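Local coordinates for divalent ion tolerance protein CutA1 (Ehrlichia chaffeensis, PDB 4IYQ) that probably binds copper ions, as a trimeric member of the CutA family named for tolerance to divalent metal ions, at residues A[26-31]-A[85-90]; A[30-35]-A[39-44]; A[48-53]-A[91-96]. All blocks are in the same frame, centred on the assembly; numbering follows the deposited sequence.

Contact 1. Residues A[26-31]-A[85-90]; sequences SLLYTT and DLVQHA
Ser26 and Val87 bring their CA atoms to 7.1 Å, the nearest approach of the 26-31 backbone to the 85-90 backbone, at the point where helix 87-97 begins beside strand 25-32. The alternation of the strand sends the CB atoms of Ser26 and Leu28 toward the helix, while Leu27 between them points away. Val87 has CG1 anti to its backbone N (chi1 166°), which leaves CG2 beside that N and presents this methyl to the strand. There CG2 of Val87 lies against Ser26, 3.4 Å from its CB. Leu28 meets Val87 obliquely and divides its two methyls between neighbours one helical turn apart: CD1 of Leu28 is 4.1 Å from CG2 of Val87, and CD2 of Leu28 is 4.1 Å from CB of Ala90. That turn is closed by the backbone bond from Ala90 N to Leu86 O, 2.8 Å. The touching residues are all buried, and the contact across the segments is apolar apart from the serine. The hydroxyl of Ser26 is engaged elsewhere, in a hydrogen bond with Asp109, and the Ser26 side chain lies about 4 Å from a bound calcium ion. Leu28 continues along the helix to Thr91 and Ile94, while Leu28 and Val87 both touch Thr107 of strand 105-108. Strand 25-32 is central in the antiparallel sheet, with strands 69-83 and 105-108 as its two neighbours, and helix 87-97 packs over this sheet in the manner of a ferredoxin-like fold.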
loop_
_atom_site.group_PDB
_atom_site.type_symbol
_atom_site.label_atom_id
_atom_site.label_comp_id
_atom_site.label_asym_id
_atom_site.label_seq_id
_atom_site.Cartn_x
_atom_site.Cartn_y
_atom_site.Cartn_z
ATOM N N SER A 26 -5.465 -11.280 -5.377
ATOM C CA SER A 26 -5.374 -9.878 -5.775
ATOM C C SER A 26 -5.687 -8.934 -4.599
ATOM O O SER A 26 -6.413 -9.289 -3.664
ATOM C CB SER A 26 -6.337 -9.604 -6.923
ATOM O OG SER A 26 -6.095 -10.450 -8.043
ATOM N N LEU A 27 -5.137 -7.731 -4.635
ATOM C CA LEU A 27 -5.468 -6.737 -3.629
ATOM C C LEU A 27 -6.329 -5.634 -4.262
ATOM O O LEU A 27 -6.064 -5.180 -5.386
ATOM C CB LEU A 27 -4.207 -6.138 -3.032
ATOM C CG LEU A 27 -3.169 -7.088 -2.441
ATOM C CD1 LEU A 27 -1.990 -6.270 -1.938
ATOM C CD2 LEU A 27 -3.734 -7.972 -1.339
ATOM N N LEU A 28 -7.362 -5.203 -3.553
ATOM C CA LEU A 28 -8.122 -4.045 -3.986
ATOM C C LEU A 28 -7.941 -2.915 -2.988
ATOM O O LEU A 28 -7.981 -3.117 -1.773
ATOM C CB LEU A 28 -9.608 -4.380 -4.155
ATOM C CG LEU A 28 -9.990 -4.988 -5.509
ATOM C CD1 LEU A 28 -9.490 -6.414 -5.634
ATOM C CD2 LEU A 28 -11.483 -4.933 -5.755
ATOM N N TYR A 29 -7.772 -1.716 -3.523
ATOM C CA TYR A 29 -7.594 -0.522 -2.721
ATOM C C TYR A 29 -8.689 0.492 -3.029
ATOM O O TYR A 29 -8.974 0.766 -4.193
ATOM C CB TYR A 29 -6.207 0.064 -2.998
ATOM C CG TYR A 29 -5.870 1.353 -2.296
ATOM C CD1 TYR A 29 -5.207 1.340 -1.078
ATOM C CD2 TYR A 29 -6.173 2.591 -2.871
ATOM C CE1 TYR A 29 -4.858 2.514 -0.433
ATOM C CE2 TYR A 29 -5.837 3.782 -2.230
ATOM C CZ TYR A 29 -5.172 3.732 -1.005
ATOM O OH TYR A 29 -4.814 4.884 -0.341
ATOM N N THR A 30 -9.289 1.060 -1.985
ATOM C CA THR A 30 -10.306 2.094 -2.162
ATOM C C THR A 30 -10.277 3.030 -0.950
ATOM O O THR A 30 -9.685 2.716 0.092
ATOM C CB THR A 30 -11.746 1.484 -2.346
ATOM O OG1 THR A 30 -12.658 2.477 -2.827
ATOM C CG2 THR A 30 -12.289 0.912 -1.034
ATOM N N THR A 31 -10.908 4.189 -1.089
ATOM C CA THR A 31 -10.994 5.116 0.034
ATOM C C THR A 31 -12.461 5.492 0.312
ATOM O O THR A 31 -13.296 5.431 -0.572
ATOM C CB THR A 31 -10.148 6.384 -0.232
ATOM O OG1 THR A 31 -10.653 7.045 -1.395
ATOM C CG2 THR A 31 -8.706 6.022 -0.490
ATOM N N ASP A 85 -10.037 -14.162 -9.849
ATOM C CA ASP A 85 -11.241 -14.335 -10.644
ATOM C C ASP A 85 -12.412 -13.546 -10.060
ATOM O O ASP A 85 -13.481 -13.450 -10.680
ATOM C CB ASP A 85 -11.612 -15.805 -10.742
ATOM C CG ASP A 85 -11.757 -16.425 -9.396
ATOM O OD1 ASP A 85 -10.981 -16.037 -8.495
ATOM O OD2 ASP A 85 -12.660 -17.257 -9.216
ATOM N N LEU A 86 -12.229 -12.992 -8.865
ATOM C CA LEU A 86 -13.327 -12.274 -8.218
ATOM C C LEU A 86 -13.149 -10.751 -8.278
ATOM O O LEU A 86 -14.023 -10.001 -7.844
ATOM C CB LEU A 86 -13.477 -12.732 -6.757
ATOM C CG LEU A 86 -13.847 -14.208 -6.512
ATOM C CD1 LEU A 86 -13.868 -14.550 -5.028
ATOM C CD2 LEU A 86 -15.167 -14.569 -7.177
ATOM N N VAL A 87 -12.027 -10.302 -8.830
ATOM C CA VAL A 87 -11.686 -8.879 -8.842
ATOM C C VAL A 87 -12.729 -8.010 -9.542
ATOM O O VAL A 87 -13.168 -6.978 -9.019
ATOM C CB VAL A 87 -10.320 -8.651 -9.524
ATOM C CG1 VAL A 87 -10.102 -7.169 -9.857
ATOM C CG2 VAL A 87 -9.225 -9.184 -8.656
ATOM N N GLN A 88 -13.137 -8.435 -10.722
ATOM C CA GLN A 88 -14.118 -7.667 -11.447
ATOM C C GLN A 88 -15.472 -7.655 -10.676
ATOM O O GLN A 88 -16.102 -6.604 -10.530
ATOM C CB GLN A 88 -14.266 -8.227 -12.857
ATOM C CG GLN A 88 -14.693 -7.172 -13.834
ATOM C CD GLN A 88 -13.686 -6.030 -13.873
ATOM O OE1 GLN A 88 -12.518 -6.224 -14.229
ATOM N NE2 GLN A 88 -14.126 -4.838 -13.473
ATOM N N HIS A 89 -15.897 -8.807 -10.150
ATOM C CA HIS A 89 -17.156 -8.875 -9.402
ATOM C C HIS A 89 -17.075 -7.983 -8.155
ATOM O O HIS A 89 -18.021 -7.258 -7.842
ATOM C CB HIS A 89 -17.488 -10.321 -8.997
ATOM C CG HIS A 89 -17.964 -11.179 -10.130
ATOM N ND1 HIS A 89 -18.791 -10.709 -11.131
ATOM C CD2 HIS A 89 -17.699 -12.472 -10.443
ATOM C CE1 HIS A 89 -19.030 -11.680 -11.998
ATOM N NE2 HIS A 89 -18.375 -12.758 -11.605
ATOM N N ALA A 90 -15.943 -8.033 -7.452
ATOM C CA ALA A 90 -15.755 -7.204 -6.259
ATOM C C ALA A 90 -15.693 -5.713 -6.610
ATOM O O ALA A 90 -16.258 -4.894 -5.899
ATOM C CB ALA A 90 -14.508 -7.626 -5.490
#

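Contact 2. Residues A[30-35]-A[39-44]; sequences TTTPTY and YRISNI
Tyr35 and Tyr39 hold CG anti to the backbone N (chi1 175° and -166°), and because they are one helical turn apart their side chains run alongside each other in the same direction. The phenol oxygen OH of Tyr35 lies 3.7 Å from CD1 of Tyr39, at an oblique angle to that ring, and CZ of Tyr35 is 4.2 Å from the same CD1. In the backbone, the first turn of helix 35-47 closes with Tyr39 N donating to Tyr35 O at 2.9 Å, a fairly straight bond (158° at the hydrogen). At the end of strand 25-32, Thr32 and Ile41 meet tip to tip through methyls, CG2 of Thr32 being 3.8 Å from CD1 of Ile41. The other branch of Thr32, OG1, donates to Thr34 O at 3.0 Å and ties the strand end to the N-cap residue of the helix. The chemistry is therefore split: methyl packing inside, where His98 touches both Thr32 and Ile41, and a tyrosine pair whose polar ends turn to the third subunit. Tyr39 OH hydrogen-bonds Asn72 of the third subunit, and Tyr35 OH makes a weak hydrogen bond to Thr61 of that subunit, consistent with a part for the first turns of helix 35-47 in the trimer interface.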
loop_
_atom_site.group_PDB
_atom_site.type_symbol
_atom_site.label_atom_id
_atom_site.label_comp_id
_atom_site.label_asym_id
_atom_site.label_seq_id
_atom_site.Cartn_x
_atom_site.Cartn_y
_atom_site.Cartn_z
ATOM N N THR A 30 -9.289 1.060 -1.985
ATOM C CA THR A 30 -10.306 2.094 -2.162
ATOM C C THR A 30 -10.277 3.030 -0.950
ATOM O O THR A 30 -9.685 2.716 0.092
ATOM C CB THR A 30 -11.746 1.484 -2.346
ATOM O OG1 THR A 30 -12.658 2.477 -2.827
ATOM C CG2 THR A 30 -12.289 0.912 -1.034
ATOM N N THR A 31 -10.908 4.189 -1.089
ATOM C CA THR A 31 -10.994 5.116 0.034
ATOM C C THR A 31 -12.461 5.492 0.312
ATOM O O THR A 31 -13.296 5.431 -0.572
ATOM C CB THR A 31 -10.148 6.384 -0.232
ATOM O OG1 THR A 31 -10.653 7.045 -1.395
ATOM C CG2 THR A 31 -8.706 6.022 -0.490
ATOM N N THR A 32 -12.759 5.889 1.543
ATOM C CA THR A 32 -14.124 6.216 1.954
ATOM C C THR A 32 -14.119 7.479 2.803
ATOM O O THR A 32 -13.109 7.810 3.408
ATOM C CB THR A 32 -14.771 5.079 2.766
ATOM O OG1 THR A 32 -13.945 4.780 3.893
ATOM C CG2 THR A 32 -14.926 3.826 1.921
ATOM N N PRO A 33 -15.236 8.214 2.816
ATOM C CA PRO A 33 -15.261 9.439 3.622
ATOM C C PRO A 33 -15.223 9.188 5.133
ATOM O O PRO A 33 -14.672 10.007 5.856
ATOM C CB PRO A 33 -16.577 10.109 3.204
ATOM C CG PRO A 33 -17.394 9.039 2.585
ATOM C CD PRO A 33 -16.426 8.090 1.956
ATOM N N THR A 34 -15.792 8.086 5.609
ATOM C CA THR A 34 -15.791 7.807 7.037
ATOM C C THR A 34 -15.320 6.389 7.321
ATOM O O THR A 34 -15.270 5.554 6.417
ATOM C CB THR A 34 -17.184 7.951 7.635
ATOM O OG1 THR A 34 -17.930 6.742 7.391
ATOM C CG2 THR A 34 -17.907 9.167 7.038
ATOM N N TYR A 35 -15.001 6.106 8.581
ATOM C CA TYR A 35 -14.715 4.736 8.995
ATOM C C TYR A 35 -15.928 3.823 8.801
ATOM O O TYR A 35 -15.785 2.691 8.341
ATOM C CB TYR A 35 -14.254 4.690 10.460
ATOM C CG TYR A 35 -14.053 3.285 10.982
ATOM C CD1 TYR A 35 -12.867 2.588 10.729
ATOM C CD2 TYR A 35 -15.045 2.648 11.726
ATOM C CE1 TYR A 35 -12.680 1.292 11.196
ATOM C CE2 TYR A 35 -14.869 1.352 12.192
ATOM C CZ TYR A 35 -13.684 0.683 11.924
ATOM O OH TYR A 35 -13.499 -0.594 12.388
ATOM N N TYR A 39 -16.197 0.156 6.982
ATOM C CA TYR A 39 -16.599 -1.061 7.663
ATOM C C TYR A 39 -17.751 -1.684 6.890
ATOM O O TYR A 39 -17.773 -2.890 6.644
ATOM C CB TYR A 39 -17.013 -0.783 9.113
ATOM C CG TYR A 39 -17.121 -2.024 9.948
ATOM C CD1 TYR A 39 -15.994 -2.598 10.532
ATOM C CD2 TYR A 39 -18.346 -2.651 10.139
ATOM C CE1 TYR A 39 -16.087 -3.760 11.307
ATOM C CE2 TYR A 39 -18.453 -3.811 10.903
ATOM C CZ TYR A 39 -17.322 -4.355 11.481
ATOM O OH TYR A 39 -17.435 -5.500 12.233
ATOM N N ARG A 40 -18.685 -0.840 6.470
ATOM C CA ARG A 40 -19.867 -1.302 5.770
ATOM C C ARG A 40 -19.494 -2.024 4.470
ATOM O O ARG A 40 -20.000 -3.103 4.177
ATOM C CB ARG A 40 -20.803 -0.124 5.493
ATOM C CG ARG A 40 -21.944 -0.440 4.538
ATOM C CD ARG A 40 -22.891 0.750 4.376
ATOM N NE ARG A 40 -23.951 0.437 3.424
ATOM C CZ ARG A 40 -23.879 0.628 2.112
ATOM N NH1 ARG A 40 -22.790 1.165 1.557
ATOM N NH2 ARG A 40 -24.914 0.286 1.356
ATOM N N ILE A 41 -18.609 -1.425 3.693
ATOM C CA ILE A 41 -18.167 -2.039 2.454
ATOM C C ILE A 41 -17.468 -3.374 2.731
ATOM O O ILE A 41 -17.722 -4.394 2.072
ATOM C CB ILE A 41 -17.238 -1.086 1.696
ATOM C CG1 ILE A 41 -18.064 0.050 1.102
ATOM C CG2 ILE A 41 -16.510 -1.816 0.609
ATOM C CD1 ILE A 41 -17.242 1.162 0.529
ATOM N N SER A 42 -16.602 -3.348 3.736
ATOM C CA SER A 42 -15.868 -4.520 4.158
ATOM C C SER A 42 -16.855 -5.627 4.493
ATOM O O SER A 42 -16.769 -6.749 3.985
ATOM C CB SER A 42 -15.005 -4.177 5.366
ATOM O OG SER A 42 -14.012 -3.228 5.011
ATOM N N ASN A 43 -17.811 -5.272 5.341
ATOM C CA ASN A 43 -18.902 -6.146 5.721
ATOM C C ASN A 43 -19.691 -6.764 4.573
ATOM O O ASN A 43 -19.801 -7.983 4.495
ATOM C CB ASN A 43 -19.854 -5.371 6.619
ATOM C CG ASN A 43 -20.159 -6.102 7.872
ATOM O OD1 ASN A 43 -19.382 -6.060 8.820
ATOM N ND2 ASN A 43 -21.283 -6.802 7.895
ATOM N N ILE A 44 -20.233 -5.916 3.695
ATOM C CA ILE A 44 -21.031 -6.359 2.559
ATOM C C ILE A 44 -20.240 -7.303 1.645
ATOM O O ILE A 44 -20.756 -8.339 1.222
ATOM C CB ILE A 44 -21.586 -5.147 1.745
ATOM C CG1 ILE A 44 -22.703 -4.444 2.537
ATOM C CG2 ILE A 44 -22.144 -5.599 0.395
ATOM C CD1 ILE A 44 -23.049 -3.023 2.057
#

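Contact 3. Residues A[48-53]-A[91-96]; sequences NKLIAC and TNKIQA
Leu50 lays its CD1 methyl across the base of the Lys93 side chain, 3.9 Å from both CB and CG of Lys93, the two side chains crossing at about a right angle. Lys93 begins with CG anti to its backbone N (chi1 -176°) and bends at chi2 (65°), then runs extended, which carries its aliphatic chain past the loop after helix 35-47. Farther out, CE of Lys93 comes 4.0 Å from ND2 of Asn48, again with the side chains roughly perpendicular. This is a van der Waals approach; ND2 of Asn48 instead donates back to Ile44 O, near the end of helix 35-47. A Schellman motif ends that helix, with Lys49, at positive phi, as its C-prime residue, Leu50 N bonded to Leu45 O and Lys49 N to Leu46 O. Leu50, whose N takes part in it, points its CB toward helix 87-97, and Leu45 also touches Lys93. The contact thus uses the methylene part of a lysine as an apolar surface for a leucine, near the protein surface, and joins the exit of helix 35-47 to the middle of helix 87-97 by shape and dispersion with no bond or ion pair between the two segments.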
loop_
_atom_site.group_PDB
_atom_site.type_symbol
_atom_site.label_atom_id
_atom_site.label_comp_id
_atom_site.label_asym_id
_atom_site.label_seq_id
_atom_site.Cartn_x
_atom_site.Cartn_y
_atom_site.Cartn_z
ATOM N N ASN A 48 -20.783 -11.498 1.141
ATOM C CA ASN A 48 -20.967 -12.035 -0.205
ATOM C C ASN A 48 -19.824 -12.946 -0.636
ATOM O O ASN A 48 -19.754 -13.344 -1.799
ATOM C CB ASN A 48 -21.124 -10.917 -1.247
ATOM C CG ASN A 48 -22.497 -10.259 -1.211
ATOM O OD1 ASN A 48 -23.446 -10.765 -1.806
ATOM N ND2 ASN A 48 -22.593 -9.103 -0.565
ATOM N N LYS A 49 -18.910 -13.238 0.291
ATOM C CA LYS A 49 -17.770 -14.096 -0.000
ATOM C C LYS A 49 -16.976 -13.577 -1.196
ATOM O O LYS A 49 -16.422 -14.367 -1.961
ATOM C CB LYS A 49 -18.225 -15.540 -0.249
ATOM C CG LYS A 49 -18.738 -16.224 0.986
ATOM C CD LYS A 49 -19.221 -17.624 0.686
ATOM C CE LYS A 49 -18.098 -18.562 0.325
ATOM N NZ LYS A 49 -17.942 -19.657 1.332
ATOM N N LEU A 50 -16.968 -12.255 -1.377
ATOM C CA LEU A 50 -16.232 -11.622 -2.476
ATOM C C LEU A 50 -14.807 -11.245 -2.078
ATOM O O LEU A 50 -13.947 -11.064 -2.942
ATOM C CB LEU A 50 -16.970 -10.379 -2.980
ATOM C CG LEU A 50 -18.158 -10.553 -3.922
ATOM C CD1 LEU A 50 -18.874 -9.226 -4.096
ATOM C CD2 LEU A 50 -17.630 -11.032 -5.247
ATOM N N ILE A 51 -14.581 -11.092 -0.774
ATOM C CA ILE A 51 -13.240 -10.918 -0.217
ATOM C C ILE A 51 -13.053 -11.841 0.998
ATOM O O ILE A 51 -14.029 -12.366 1.544
ATOM C CB ILE A 51 -12.971 -9.463 0.211
ATOM C CG1 ILE A 51 -13.905 -9.079 1.373
ATOM C CG2 ILE A 51 -13.115 -8.535 -0.985
ATOM C CD1 ILE A 51 -13.502 -7.837 2.119
ATOM N N ALA A 52 -11.800 -12.004 1.417
ATOM C CA ALA A 52 -11.425 -12.807 2.578
ATOM C C ALA A 52 -11.160 -11.926 3.801
ATOM O O ALA A 52 -11.312 -12.351 4.947
ATOM C CB ALA A 52 -10.173 -13.656 2.253
ATOM N N CYS A 53 -10.703 -10.708 3.547
ATOM C CA CYS A 53 -10.476 -9.768 4.619
ATOM C C CYS A 53 -10.267 -8.345 4.118
ATOM O O CYS A 53 -9.981 -8.111 2.948
ATOM C CB CYS A 53 -9.272 -10.220 5.464
ATOM S SG CYS A 53 -7.749 -10.406 4.530
ATOM N N THR A 91 -15.010 -5.357 -7.694
ATOM C CA THR A 91 -14.981 -3.957 -8.115
ATOM C C THR A 91 -16.393 -3.435 -8.479
ATOM O O THR A 91 -16.811 -2.359 -8.028
ATOM C CB THR A 91 -14.053 -3.759 -9.321
ATOM O OG1 THR A 91 -12.749 -4.220 -8.987
ATOM C CG2 THR A 91 -13.985 -2.297 -9.722
ATOM N N ASN A 92 -17.133 -4.214 -9.260
ATOM C CA ASN A 92 -18.485 -3.833 -9.643
ATOM C C ASN A 92 -19.343 -3.643 -8.418
ATOM O O ASN A 92 -20.185 -2.733 -8.378
ATOM C CB ASN A 92 -19.128 -4.871 -10.557
ATOM C CG ASN A 92 -18.472 -4.936 -11.898
ATOM O OD1 ASN A 92 -17.755 -4.014 -12.296
ATOM N ND2 ASN A 92 -18.714 -6.021 -12.621
ATOM N N LYS A 93 -19.147 -4.517 -7.431
ATOM C CA LYS A 93 -19.948 -4.448 -6.219
ATOM C C LYS A 93 -19.608 -3.189 -5.416
ATOM O O LYS A 93 -20.507 -2.468 -4.969
ATOM C CB LYS A 93 -19.726 -5.691 -5.372
ATOM C CG LYS A 93 -20.586 -5.761 -4.143
ATOM C CD LYS A 93 -22.019 -5.874 -4.515
ATOM C CE LYS A 93 -22.826 -6.263 -3.314
ATOM N NZ LYS A 93 -24.259 -6.401 -3.648
ATOM N N ILE A 94 -18.310 -2.907 -5.285
ATOM C CA ILE A 94 -17.843 -1.730 -4.557
ATOM C C ILE A 94 -18.385 -0.459 -5.211
ATOM O O ILE A 94 -18.850 0.438 -4.506
ATOM C CB ILE A 94 -16.291 -1.674 -4.473
ATOM C CG1 ILE A 94 -15.749 -2.816 -3.595
ATOM C CG2 ILE A 94 -15.835 -0.356 -3.886
ATOM C CD1 ILE A 94 -14.266 -3.077 -3.787
ATOM N N GLN A 95 -18.382 -0.407 -6.546
ATOM C CA GLN A 95 -18.902 0.758 -7.272
ATOM C C GLN A 95 -20.390 0.977 -6.969
ATOM O O GLN A 95 -20.822 2.099 -6.730
ATOM C CB GLN A 95 -18.692 0.604 -8.789
ATOM N N ALA A 96 -21.157 -0.104 -6.931
ATOM C CA ALA A 96 -22.591 -0.015 -6.689
ATOM C C ALA A 96 -22.921 0.493 -5.289
ATOM O O ALA A 96 -23.919 1.171 -5.109
ATOM C CB ALA A 96 -23.247 -1.360 -6.924
#

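Overall arrangement
Along the chain, contact 2 closes before contact 3 opens, whereas contacts 1 and 3 interleave. Contacts 1 and 2 share strand 25-32 through Thr30 and Thr31, with centres about 13 Å apart. Contacts 1 and 3 share helix 87-97, their centres lie about 7 Å apart, and they touch directly where His89 reaches Leu50. The centres of contacts 2 and 3 lie about 11 Å apart, one on helix 35-47 and the other in the loop that follows it, and the two meet where Ile44 touches Lys93. Together they tie helices 35-47 and 87-97 to each other and to strand 25-32, a ferredoxin-like arrangement, while segments 39-44 and 48-53 also face the third subunit of the trimer.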